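Local coordinates for protein Dye type peroxidase A (Streptomyces lividans 1326, PDB 6GZW) that probably uses hydrogen peroxide to oxidise dyes and other substrates at a bound haem, as other dye-decolourising peroxidases do, at residues M26-G30 against I130-A135; N177-Q181 against M228-E234; E266-E270 against A286-D292. All blocks are in the same frame, centred on the assembly; numbering follows the deposited sequence.

Contact 1. Residues M26-G30 against I130-A135; sequences MQARG and IGADDA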
loop_
_atom_site.group_PDB
_atom_site.type_symbol
_atom_site.label_atom_id
_atom_site.label_comp_id
_atom_site.label_asym_id
_atom_site.label_seq_id
_atom_site.Cartn_x
_atom_site.Cartn_y
_atom_site.Cartn_z
ATOM N N MET A 26 10.929 11.685 1.400
ATOM C CA MET A 26 9.875 10.721 1.636
ATOM C C MET A 26 9.394 10.056 0.358
ATOM O O MET A 26 9.301 10.702 -0.688
ATOM C CB MET A 26 8.711 11.442 2.290
ATOM C CG MET A 26 9.070 11.975 3.671
ATOM S SD MET A 26 8.706 10.832 5.026
ATOM C CE MET A 26 9.811 9.517 4.796
ATOM N N GLN A 27 9.094 8.763 0.457
ATOM C CA GLN A 27 8.587 7.982 -0.681
ATOM C C GLN A 27 7.175 7.487 -0.393
ATOM O O GLN A 27 6.822 7.249 0.771
ATOM C CB GLN A 27 9.505 6.786 -0.893
ATOM C CG GLN A 27 10.933 7.144 -1.342
ATOM C CD GLN A 27 11.945 6.210 -0.774
ATOM O OE1 GLN A 27 11.834 5.791 0.391
ATOM N NE2 GLN A 27 12.975 5.884 -1.570
ATOM N N ALA A 28 6.401 7.281 -1.455
ATOM C CA ALA A 28 4.995 6.896 -1.339
ATOM C C ALA A 28 4.788 5.464 -0.832
ATOM O O ALA A 28 3.749 5.177 -0.260
ATOM C CB ALA A 28 4.287 7.061 -2.655
ATOM N N ARG A 29 5.761 4.582 -1.050
ATOM C CA ARG A 29 5.625 3.175 -0.723
ATOM C C ARG A 29 6.855 2.700 0.019
ATOM O O ARG A 29 7.957 3.012 -0.396
ATOM C CB ARG A 29 5.448 2.381 -2.013
ATOM C CG ARG A 29 5.256 0.900 -1.831
ATOM C CD ARG A 29 4.185 0.602 -0.816
ATOM N NE ARG A 29 3.592 -0.688 -1.064
ATOM C CZ ARG A 29 2.710 -1.272 -0.284
ATOM N NH1 ARG A 29 2.294 -0.690 0.840
ATOM N NH2 ARG A 29 2.232 -2.448 -0.630
ATOM N N GLY A 30 6.649 1.981 1.129
ATOM C CA GLY A 30 7.715 1.402 1.949
ATOM C C GLY A 30 7.488 -0.069 2.268
ATOM O O GLY A 30 6.364 -0.532 2.445
ATOM N N ILE A 130 13.145 -0.658 2.164
ATOM C CA ILE A 130 12.903 -0.422 0.760
ATOM C C ILE A 130 11.826 0.648 0.630
ATOM O O ILE A 130 10.794 0.560 1.294
ATOM C CB ILE A 130 12.444 -1.716 0.081
ATOM C CG1 ILE A 130 13.625 -2.687 0.117
ATOM C CG2 ILE A 130 11.975 -1.452 -1.358
ATOM C CD1 ILE A 130 13.249 -4.088 -0.141
ATOM N N GLY A 131 12.070 1.640 -0.217
ATOM C CA GLY A 131 11.088 2.650 -0.559
ATOM C C GLY A 131 11.156 3.124 -1.989
ATOM O O GLY A 131 12.221 3.092 -2.609
ATOM N N ALA A 132 10.000 3.493 -2.534
ATOM C CA ALA A 132 9.886 4.044 -3.864
ATOM C C ALA A 132 8.553 4.721 -4.020
ATOM O O ALA A 132 7.646 4.527 -3.196
ATOM C CB ALA A 132 10.047 2.938 -4.929
ATOM N N ASP A 133 8.407 5.476 -5.088
ATOM C CA ASP A 133 7.127 6.131 -5.379
ATOM C C ASP A 133 6.182 5.319 -6.260
ATOM O O ASP A 133 5.070 5.782 -6.521
ATOM C CB ASP A 133 7.417 7.495 -5.997
ATOM C CG ASP A 133 7.924 8.502 -4.977
ATOM O OD1 ASP A 133 7.390 8.549 -3.830
ATOM O OD2 ASP A 133 8.833 9.275 -5.324
ATOM N N ASP A 134 6.638 4.170 -6.753
ATOM C CA ASP A 134 5.784 3.213 -7.463
ATOM C C ASP A 134 5.738 1.891 -6.705
ATOM O O ASP A 134 6.770 1.347 -6.293
ATOM C CB ASP A 134 6.285 2.980 -8.885
ATOM C CG ASP A 134 5.394 2.045 -9.633
ATOM O OD1 ASP A 134 4.331 2.528 -10.035
ATOM O OD2 ASP A 134 5.726 0.836 -9.795
ATOM N N ALA A 135 4.542 1.331 -6.576
ATOM C CA ALA A 135 4.353 0.121 -5.774
ATOM C C ALA A 135 4.924 -1.128 -6.452
ATOM O O ALA A 135 5.315 -2.057 -5.764
ATOM C CB ALA A 135 2.869 -0.088 -5.409
HETATM O O HOH W 1 10.049 10.681 -3.393
HETATM O O HOH W 2 6.713 10.621 -2.400
HETATM O O HOH W 3 4.631 -2.301 -3.071
#

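Contact 2. Residues N177-Q181 against M228-E234; sequences NLMGQ and MLLDDWE. With HEM (protoporphyrin IX containing Fe), chain C.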
loop_
_atom_site.group_PDB
_atom_site.type_symbol
_atom_site.label_atom_id
_atom_site.label_comp_id
_atom_site.label_asym_id
_atom_site.label_seq_id
_atom_site.Cartn_x
_atom_site.Cartn_y
_atom_site.Cartn_z
ATOM N N ASN A 177 0.140 12.491 8.672
ATOM C CA ASN A 177 0.045 11.134 9.206
ATOM C C ASN A 177 -1.454 10.768 9.370
ATOM O O ASN A 177 -2.347 11.577 9.050
ATOM C CB ASN A 177 0.862 11.001 10.491
ATOM C CG ASN A 177 0.332 11.885 11.596
ATOM O OD1 ASN A 177 -0.874 12.116 11.661
ATOM N ND2 ASN A 177 1.218 12.389 12.465
ATOM N N LEU A 178 -1.734 9.572 9.879
ATOM C CA LEU A 178 -3.121 9.097 9.917
ATOM C C LEU A 178 -3.911 9.696 11.089
ATOM O O LEU A 178 -5.104 9.498 11.186
ATOM C CB LEU A 178 -3.154 7.579 9.922
ATOM C CG LEU A 178 -2.515 6.828 8.721
ATOM C CD1 LEU A 178 -2.810 5.332 8.855
ATOM C CD2 LEU A 178 -3.062 7.423 7.445
ATOM N N MET A 179 -3.259 10.433 11.980
ATOM C CA MET A 179 -3.981 11.309 12.919
ATOM C C MET A 179 -4.377 12.650 12.283
ATOM O O MET A 179 -5.036 13.495 12.944
ATOM C CB MET A 179 -3.122 11.515 14.187
ATOM C CG MET A 179 -3.224 10.337 15.156
ATOM S SD MET A 179 -2.033 10.508 16.490
ATOM C CE MET A 179 -2.841 9.514 17.717
ATOM N N GLY A 180 -3.970 12.885 11.035
ATOM C CA GLY A 180 -4.317 14.104 10.325
ATOM C C GLY A 180 -3.409 15.287 10.636
ATOM O O GLY A 180 -3.655 16.399 10.167
ATOM N N GLN A 181 -2.332 15.017 11.348
ATOM C CA GLN A 181 -1.365 16.048 11.682
ATOM C C GLN A 181 -0.378 16.340 10.548
ATOM O O GLN A 181 0.052 15.425 9.852
ATOM C CB GLN A 181 -0.580 15.640 12.934
ATOM C CG GLN A 181 -1.440 15.492 14.179
ATOM C CD GLN A 181 -1.047 14.364 15.133
ATOM O OE1 GLN A 181 -0.121 13.586 14.856
ATOM N NE2 GLN A 181 -1.794 14.240 16.240
ATOM N N MET A 228 -1.861 3.708 16.046
ATOM C CA MET A 228 -2.639 4.852 16.470
ATOM C C MET A 228 -3.993 4.384 16.964
ATOM O O MET A 228 -4.682 3.681 16.281
ATOM C CB MET A 228 -2.799 5.860 15.346
ATOM C CG MET A 228 -1.508 6.568 14.971
ATOM S SD MET A 228 -1.648 7.374 13.369
ATOM C CE MET A 228 -0.283 8.508 13.523
ATOM N N LEU A 229 -4.398 4.829 18.150
ATOM C CA LEU A 229 -5.692 4.466 18.717
ATOM C C LEU A 229 -6.718 5.422 18.124
ATOM O O LEU A 229 -7.298 6.265 18.806
ATOM C CB LEU A 229 -5.662 4.541 20.266
ATOM C CG LEU A 229 -4.618 3.621 20.920
ATOM C CD1 LEU A 229 -4.760 3.639 22.432
ATOM C CD2 LEU A 229 -4.676 2.195 20.425
ATOM N N LEU A 230 -7.009 5.187 16.847
ATOM C CA LEU A 230 -7.847 6.090 16.073
ATOM C C LEU A 230 -9.288 6.154 16.586
ATOM O O LEU A 230 -9.943 7.207 16.508
ATOM C CB LEU A 230 -7.826 5.679 14.594
ATOM C CG LEU A 230 -6.484 5.808 13.871
ATOM C CD1 LEU A 230 -6.636 5.314 12.454
ATOM C CD2 LEU A 230 -5.957 7.251 13.877
ATOM N N ASP A 231 -9.778 5.034 17.139
ATOM C CA ASP A 231 -11.150 4.997 17.691
ATOM C C ASP A 231 -11.277 6.016 18.826
ATOM O O ASP A 231 -12.296 6.683 18.938
ATOM C CB ASP A 231 -11.543 3.591 18.181
ATOM C CG ASP A 231 -11.809 2.607 17.049
ATOM O OD1 ASP A 231 -11.971 3.040 15.893
ATOM O OD2 ASP A 231 -11.854 1.384 17.322
ATOM N N ASP A 232 -10.244 6.152 19.661
ATOM C CA ASP A 232 -10.290 7.147 20.735
ATOM C C ASP A 232 -9.899 8.516 20.220
ATOM O O ASP A 232 -10.495 9.518 20.594
ATOM C CB ASP A 232 -9.339 6.766 21.876
ATOM C CG ASP A 232 -9.672 5.428 22.501
ATOM O OD1 ASP A 232 -10.853 5.076 22.649
ATOM O OD2 ASP A 232 -8.721 4.706 22.810
ATOM N N TRP A 233 -8.862 8.576 19.382
ATOM C CA TRP A 233 -8.367 9.871 18.862
ATOM C C TRP A 233 -9.452 10.670 18.138
ATOM O O TRP A 233 -9.579 11.882 18.296
ATOM C CB TRP A 233 -7.180 9.616 17.917
ATOM C CG TRP A 233 -6.672 10.819 17.222
ATOM C CD1 TRP A 233 -6.824 11.145 15.904
ATOM C CD2 TRP A 233 -5.895 11.873 17.810
ATOM N NE1 TRP A 233 -6.187 12.331 15.625
ATOM C CE2 TRP A 233 -5.615 12.813 16.771
ATOM C CE3 TRP A 233 -5.394 12.110 19.090
ATOM C CZ2 TRP A 233 -4.887 13.985 16.990
ATOM C CZ3 TRP A 233 -4.643 13.326 19.305
ATOM C CH2 TRP A 233 -4.402 14.214 18.255
ATOM N N GLU A 234 -10.224 9.970 17.320
ATOM C CA GLU A 234 -11.228 10.620 16.461
ATOM C C GLU A 234 -12.504 10.954 17.195
ATOM O O GLU A 234 -13.408 11.526 16.608
ATOM C CB GLU A 234 -11.464 9.761 15.209
ATOM C CG GLU A 234 -10.184 9.717 14.384
ATOM C CD GLU A 234 -10.146 8.703 13.269
ATOM O OE1 GLU A 234 -11.124 7.966 13.065
ATOM O OE2 GLU A 234 -9.093 8.644 12.574
HETATM C CHA HEM C . 7.311 16.264 16.164
HETATM C CHB HEM C . 3.501 13.315 15.693
HETATM C CHC HEM C . 6.072 9.768 17.791
HETATM C CHD HEM C . 9.849 12.712 18.247
HETATM C C1A HEM C . 6.066 15.779 15.858
HETATM C C2A HEM C . 5.012 16.558 15.295
HETATM C C3A HEM C . 3.951 15.721 15.172
HETATM C C4A HEM C . 4.341 14.432 15.663
HETATM C CMA HEM C . 2.590 16.031 14.598
HETATM C CAA HEM C . 5.049 18.033 14.918
HETATM C CBA HEM C . 5.485 18.376 13.502
HETATM C CGA HEM C . 6.931 18.080 13.286
HETATM O O1A HEM C . 7.845 18.879 13.626
HETATM O O2A HEM C . 7.267 16.978 12.763
HETATM C C1B HEM C . 3.889 12.066 16.211
HETATM C C2B HEM C . 3.068 10.901 16.194
HETATM C C3B HEM C . 3.755 9.886 16.781
HETATM C C4B HEM C . 5.076 10.474 17.160
HETATM C CMB HEM C . 1.668 10.831 15.666
HETATM C CAB HEM C . 3.393 8.461 16.937
HETATM C CBB HEM C . 2.554 7.815 16.146
HETATM C C1C HEM C . 7.308 10.257 18.148
HETATM C C2C HEM C . 8.318 9.503 18.801
HETATM C C3C HEM C . 9.398 10.356 18.947
HETATM C C4C HEM C . 9.036 11.614 18.342
HETATM C CMC HEM C . 8.242 8.087 19.280
HETATM C CAC HEM C . 10.703 10.135 19.614
HETATM C CBC HEM C . 10.993 9.235 20.566
HETATM C C1D HEM C . 9.424 13.899 17.636
HETATM C C2D HEM C . 10.365 15.026 17.499
HETATM C C3D HEM C . 9.668 16.024 16.922
HETATM C C4D HEM C . 8.296 15.476 16.714
HETATM C CMD HEM C . 11.839 15.051 17.891
HETATM C CAD HEM C . 10.209 17.403 16.580
HETATM C CBD HEM C . 10.170 18.356 17.780
HETATM C CGD HEM C . 10.776 19.677 17.420
HETATM O O1D HEM C . 10.046 20.633 17.033
HETATM O O2D HEM C . 12.015 19.809 17.485
HETATM N NA HEM C . 5.618 14.505 16.173
HETATM N NB HEM C . 5.046 11.765 16.813
HETATM N NC HEM C . 7.723 11.529 17.933
HETATM N ND HEM C . 8.182 14.231 17.245
HETATM FE FE HEM C . 6.656 13.054 17.063
HETATM O O HOH W 4 -7.633 8.279 10.276
HETATM O O HOH W 5 -7.433 10.704 12.669
HETATM O O HOH W 6 7.320 12.400 15.312
#

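Contact 3. Residues E266-E270 against A286-D292; sequences EMDLE and ARITRPD. With HEM (protoporphyrin IX containing Fe), chain C.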
loop_
_atom_site.group_PDB
_atom_site.type_symbol
_atom_site.label_atom_id
_atom_site.label_comp_id
_atom_site.label_asym_id
_atom_site.label_seq_id
_atom_site.Cartn_x
_atom_site.Cartn_y
_atom_site.Cartn_z
ATOM N N GLU A 266 8.463 30.231 14.602
ATOM C CA GLU A 266 9.123 29.709 15.801
ATOM C C GLU A 266 8.107 29.626 16.958
ATOM O O GLU A 266 7.295 30.553 17.177
ATOM C CB GLU A 266 10.312 30.605 16.202
ATOM C CG GLU A 266 11.552 30.473 15.316
ATOM C CD GLU A 266 12.221 29.121 15.387
ATOM O OE1 GLU A 266 12.062 28.389 16.395
ATOM O OE2 GLU A 266 12.912 28.787 14.413
ATOM N N MET A 267 8.130 28.510 17.678
ATOM C CA MET A 267 7.244 28.272 18.824
ATOM C C MET A 267 7.682 29.158 19.993
ATOM O O MET A 267 8.880 29.324 20.222
ATOM C CB MET A 267 7.335 26.812 19.255
ATOM C CG MET A 267 6.282 26.370 20.250
ATOM S SD MET A 267 6.469 24.619 20.720
ATOM C CE MET A 267 5.476 23.909 19.398
ATOM N N ASP A 268 6.707 29.734 20.697
ATOM C CA ASP A 268 6.980 30.485 21.908
ATOM C C ASP A 268 6.536 29.622 23.104
ATOM O O ASP A 268 5.351 29.437 23.353
ATOM C CB ASP A 268 6.237 31.819 21.863
ATOM C CG ASP A 268 6.537 32.697 23.057
ATOM O OD1 ASP A 268 6.953 32.182 24.108
ATOM O OD2 ASP A 268 6.314 33.915 22.935
ATOM N N LEU A 269 7.523 29.107 23.819
ATOM C CA LEU A 269 7.328 28.145 24.896
ATOM C C LEU A 269 6.883 28.801 26.207
ATOM O O LEU A 269 6.477 28.101 27.132
ATOM C CB LEU A 269 8.612 27.383 25.130
ATOM C CG LEU A 269 9.100 26.537 23.951
ATOM C CD1 LEU A 269 10.555 26.124 24.148
ATOM C CD2 LEU A 269 8.228 25.318 23.788
ATOM N N GLU A 270 7.002 30.122 26.300
ATOM C CA GLU A 270 6.599 30.846 27.526
ATOM C C GLU A 270 5.240 31.540 27.422
ATOM O O GLU A 270 4.690 31.963 28.457
ATOM C CB GLU A 270 7.687 31.857 27.936
ATOM C CG GLU A 270 8.915 31.248 28.613
ATOM C CD GLU A 270 9.866 30.545 27.667
ATOM O OE1 GLU A 270 10.252 31.150 26.646
ATOM O OE2 GLU A 270 10.251 29.386 27.957
ATOM N N ALA A 286 4.906 18.298 20.641
ATOM C CA ALA A 286 5.832 19.174 19.906
ATOM C C ALA A 286 6.547 20.209 20.785
ATOM O O ALA A 286 7.428 20.948 20.283
ATOM C CB ALA A 286 5.148 19.834 18.705
ATOM N N ARG A 287 6.203 20.265 22.072
ATOM C CA ARG A 287 7.063 20.938 23.052
ATOM C C ARG A 287 8.128 19.983 23.585
ATOM O O ARG A 287 9.325 20.221 23.463
ATOM C CB ARG A 287 6.240 21.474 24.234
ATOM C CG ARG A 287 7.084 22.067 25.361
ATOM C CD ARG A 287 6.245 22.274 26.619
ATOM N NE ARG A 287 5.382 23.434 26.492
ATOM C CZ ARG A 287 5.722 24.683 26.800
ATOM N NH1 ARG A 287 6.936 24.992 27.227
ATOM N NH2 ARG A 287 4.842 25.666 26.616
ATOM N N ILE A 288 7.672 18.883 24.168
ATOM C CA ILE A 288 8.560 18.034 24.955
ATOM C C ILE A 288 9.565 17.182 24.148
ATOM O O ILE A 288 10.532 16.674 24.711
ATOM C CB ILE A 288 7.791 17.206 25.994
ATOM C CG1 ILE A 288 6.955 16.113 25.336
ATOM C CG2 ILE A 288 6.941 18.133 26.891
ATOM C CD1 ILE A 288 6.258 15.222 26.339
ATOM N N THR A 289 9.340 17.055 22.843
ATOM C CA THR A 289 10.281 16.335 21.972
ATOM C C THR A 289 11.437 17.203 21.410
ATOM O O THR A 289 12.382 16.667 20.823
ATOM C CB THR A 289 9.532 15.757 20.750
ATOM O OG1 THR A 289 8.825 16.832 20.139
ATOM C CG2 THR A 289 8.586 14.660 21.144
ATOM N N ARG A 290 11.400 18.525 21.611
ATOM C CA ARG A 290 12.410 19.407 21.016
ATOM C C ARG A 290 13.823 19.116 21.553
ATOM O O ARG A 290 13.998 18.797 22.757
ATOM C CB ARG A 290 12.080 20.873 21.273
ATOM C CG ARG A 290 10.791 21.419 20.647
ATOM C CD ARG A 290 10.360 22.729 21.307
ATOM N NE ARG A 290 11.360 23.759 21.077
ATOM C CZ ARG A 290 11.342 24.660 20.091
ATOM N NH1 ARG A 290 10.373 24.683 19.173
ATOM N NH2 ARG A 290 12.350 25.544 19.988
ATOM N N PRO A 291 14.841 19.227 20.680
ATOM C CA PRO A 291 16.205 19.096 21.197
ATOM C C PRO A 291 16.505 20.057 22.361
ATOM O O PRO A 291 17.141 19.640 23.320
ATOM C CB PRO A 291 17.094 19.345 19.957
ATOM C CG PRO A 291 16.226 18.931 18.782
ATOM C CD PRO A 291 14.819 19.293 19.200
ATOM N N ASP A 292 15.987 21.290 22.304
ATOM C CA ASP A 292 16.222 22.243 23.415
ATOM C C ASP A 292 15.498 21.928 24.763
ATOM O O ASP A 292 15.768 22.594 25.776
ATOM C CB ASP A 292 16.043 23.690 22.958
ATOM C CG ASP A 292 14.620 24.051 22.612
ATOM O OD1 ASP A 292 13.647 23.336 22.955
ATOM O OD2 ASP A 292 14.503 25.108 21.982
HETATM C CHA HEM C . 7.311 16.264 16.164
HETATM C CHB HEM C . 3.501 13.315 15.693
HETATM C CHC HEM C . 6.072 9.768 17.791
HETATM C CHD HEM C . 9.849 12.712 18.247
HETATM C C1A HEM C . 6.066 15.779 15.858
HETATM C C2A HEM C . 5.012 16.558 15.295
HETATM C C3A HEM C . 3.951 15.721 15.172
HETATM C C4A HEM C . 4.341 14.432 15.663
HETATM C CMA HEM C . 2.590 16.031 14.598
HETATM C CAA HEM C . 5.049 18.033 14.918
HETATM C CBA HEM C . 5.485 18.376 13.502
HETATM C CGA HEM C . 6.931 18.080 13.286
HETATM O O1A HEM C . 7.845 18.879 13.626
HETATM O O2A HEM C . 7.267 16.978 12.763
HETATM C C1B HEM C . 3.889 12.066 16.211
HETATM C C2B HEM C . 3.068 10.901 16.194
HETATM C C3B HEM C . 3.755 9.886 16.781
HETATM C C4B HEM C . 5.076 10.474 17.160
HETATM C CMB HEM C . 1.668 10.831 15.666
HETATM C CAB HEM C . 3.393 8.461 16.937
HETATM C CBB HEM C . 2.554 7.815 16.146
HETATM C C1C HEM C . 7.308 10.257 18.148
HETATM C C2C HEM C . 8.318 9.503 18.801
HETATM C C3C HEM C . 9.398 10.356 18.947
HETATM C C4C HEM C . 9.036 11.614 18.342
HETATM C CMC HEM C . 8.242 8.087 19.280
HETATM C CAC HEM C . 10.703 10.135 19.614
HETATM C CBC HEM C . 10.993 9.235 20.566
HETATM C C1D HEM C . 9.424 13.899 17.636
HETATM C C2D HEM C . 10.365 15.026 17.499
HETATM C C3D HEM C . 9.668 16.024 16.922
HETATM C C4D HEM C . 8.296 15.476 16.714
HETATM C CMD HEM C . 11.839 15.051 17.891
HETATM C CAD HEM C . 10.209 17.403 16.580
HETATM C CBD HEM C . 10.170 18.356 17.780
HETATM C CGD HEM C . 10.776 19.677 17.420
HETATM O O1D HEM C . 10.046 20.633 17.033
HETATM O O2D HEM C . 12.015 19.809 17.485
HETATM N NA HEM C . 5.618 14.505 16.173
HETATM N NB HEM C . 5.046 11.765 16.813
HETATM N NC HEM C . 7.723 11.529 17.933
HETATM N ND HEM C . 8.182 14.231 17.245
HETATM FE FE HEM C . 6.656 13.054 17.063
HETATM O O HOH W 7 9.970 26.512 16.946
HETATM O O HOH W 8 11.175 28.489 19.192
HETATM O O HOH W 9 13.654 27.294 18.145
HETATM O O HOH W 6 7.320 12.400 15.312
#

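Contact 1. Residues M26-G30 against I130-A135
Arg29 and Ala132 form the tight part of the contact, an antiparallel hydrogen-bonded pair: Arg29 N donates to Ala132 O and Ala132 N to Arg29 O. The adjoining Gly30 and Gly131 make a non-hydrogen-bonded pair, their CA atoms 4.4 Å apart and each presenting a CA-H to a carbonyl across the gap. The flat end of Gln27 lies against the Gly131 peptide, CD 3.4 Å from Gly131 C and OE1 3.4 Å from Gly131 CA, close against a residue that has no side chain. The amide's bonds go to neighbours, NE2 to Ser81 O and Thr83 OG1 and OE1 to Arg302. An alanine in place of Gln27 is likely to leave these groups without their mate and open a gap over the Gly131 peptide. Past the strand end, Asp133 OD1 takes the Ala28 N-H at 2.9 Å, nearly in line with its own C-O bond. Looser, watery joints lie at two ends: two waters between Met26 O and the Asp133 carboxylate at one, a third between Arg29 NE and Ala135 O, 2.8 Å from each, at the other. With CG opposite the backbone N (chi1 -178°), Arg29 runs past Ala135, and its NH1 reaches Gly161 O; Phe162 of the second subunit packs nearby. Strands 29-37 and 126-132 are neighbours in the antiparallel sheet of the N-terminal ferredoxin-like half of the Dyp-type peroxidase fold.

Contact 2. Residues N177-Q181 against M228-E234
The Trp233 indole carries Met179 on one face: CG stands 3.6 Å above the ring plane, and SD lies 4.3 Å from the centroid of the six-membered ring, a Met-aromatic contact. Water 5 sits in plane at the indole edge, while the Gln181 amide, turned 83° to the ring, brings NE2 to 3.2 Å from Trp233 CZ2. Trp233 NE1 donates to Met179 O at 3.1 Å on an in-plane lone pair; Lys249 NZ shares that oxygen. The acceptor belongs to a type I beta turn, Asn177 to Gly180, packed on the short helix 230-233 in the haem-binding half of this Dyp-type peroxidase. Asn177, with CG between its backbone N and carbonyl carbon (chi1 64°), turns OD1 back to the Gln181 N-H and sends ND2 to Gln181 OE1 and to Asp183. Methionines fill the space toward the haem: Met228 SD touches Leu178 CB at 3.8 Å, and its CE reaches haem CMB, a methyl also met by Met179 SD and, at 3.4 Å, by Gln181 OE1. On the side away from the porphyrin two waters lie between Leu178 O and Glu234 OE2, whose other oxygen is salt-bridged to Arg143 of the second subunit.

Contact 3. Residues E266-E270 against A286-D292
Leu269 O is gripped end-on by Arg287, whose NH2 and NH1 both donate to this one oxygen, at 3.0 and 3.1 Å. The contact fixes the loop 266-270 to segment 286-292, whose Thr289, Arg290 and Pro291 line the haem pocket in the C-terminal half of the Dyp-type peroxidase fold. Among the hydrogen bonds, NH1 uses an in-plane lone pair of the carbonyl whereas NH2 comes in 31° out of that plane; Val280 O and Pro281 O take further bonds from the same guanidinium, so its rotation is well fixed. Carbon packing lies alongside: Leu269 CD2 sits over one face of the Arg287 guanidinium, and CD1 of the same leucine approaches Arg290. Further along, Met267, bent at its last torsion (chi3 -88°), brings CE to 3.7 Å from Ala286 O and 4.1 Å from Ala286 CB. A salt bridge forms within segment 286-292: Arg290 holds Asp292 side-on, NE to OD1 and NH2 to OD2, each on the syn side. Glu266 is linked to Arg290 through water, with waters 7 and 9 in the guanidinium plane. Against the haem, Thr289 OG1 comes within 3.1 Å of CBD, and Pro291 CD lies 3.3 Å from propionate oxygen O2D.

Contact 1 is strand pairing in the N-terminal half of the fold; contacts 2 and 3 join loops to short helices in the C-terminal half, and both touch the haem, their centres 22 Å apart. All three are largely buried, but contact 3 lies farthest from the chain centre and has exposed acidic residues at its margin. Their chemistry follows: backbone bonds and close-packed glycines in contact 1, sulfur, indole and amide groups in contact 2, arginine grips and water-linked charge in contact 3. Contacts 1 and 2 also meet the second subunit, which contact 3 does not. The segments of contacts 1 and 3 stay about 16 Å apart at their nearest atoms.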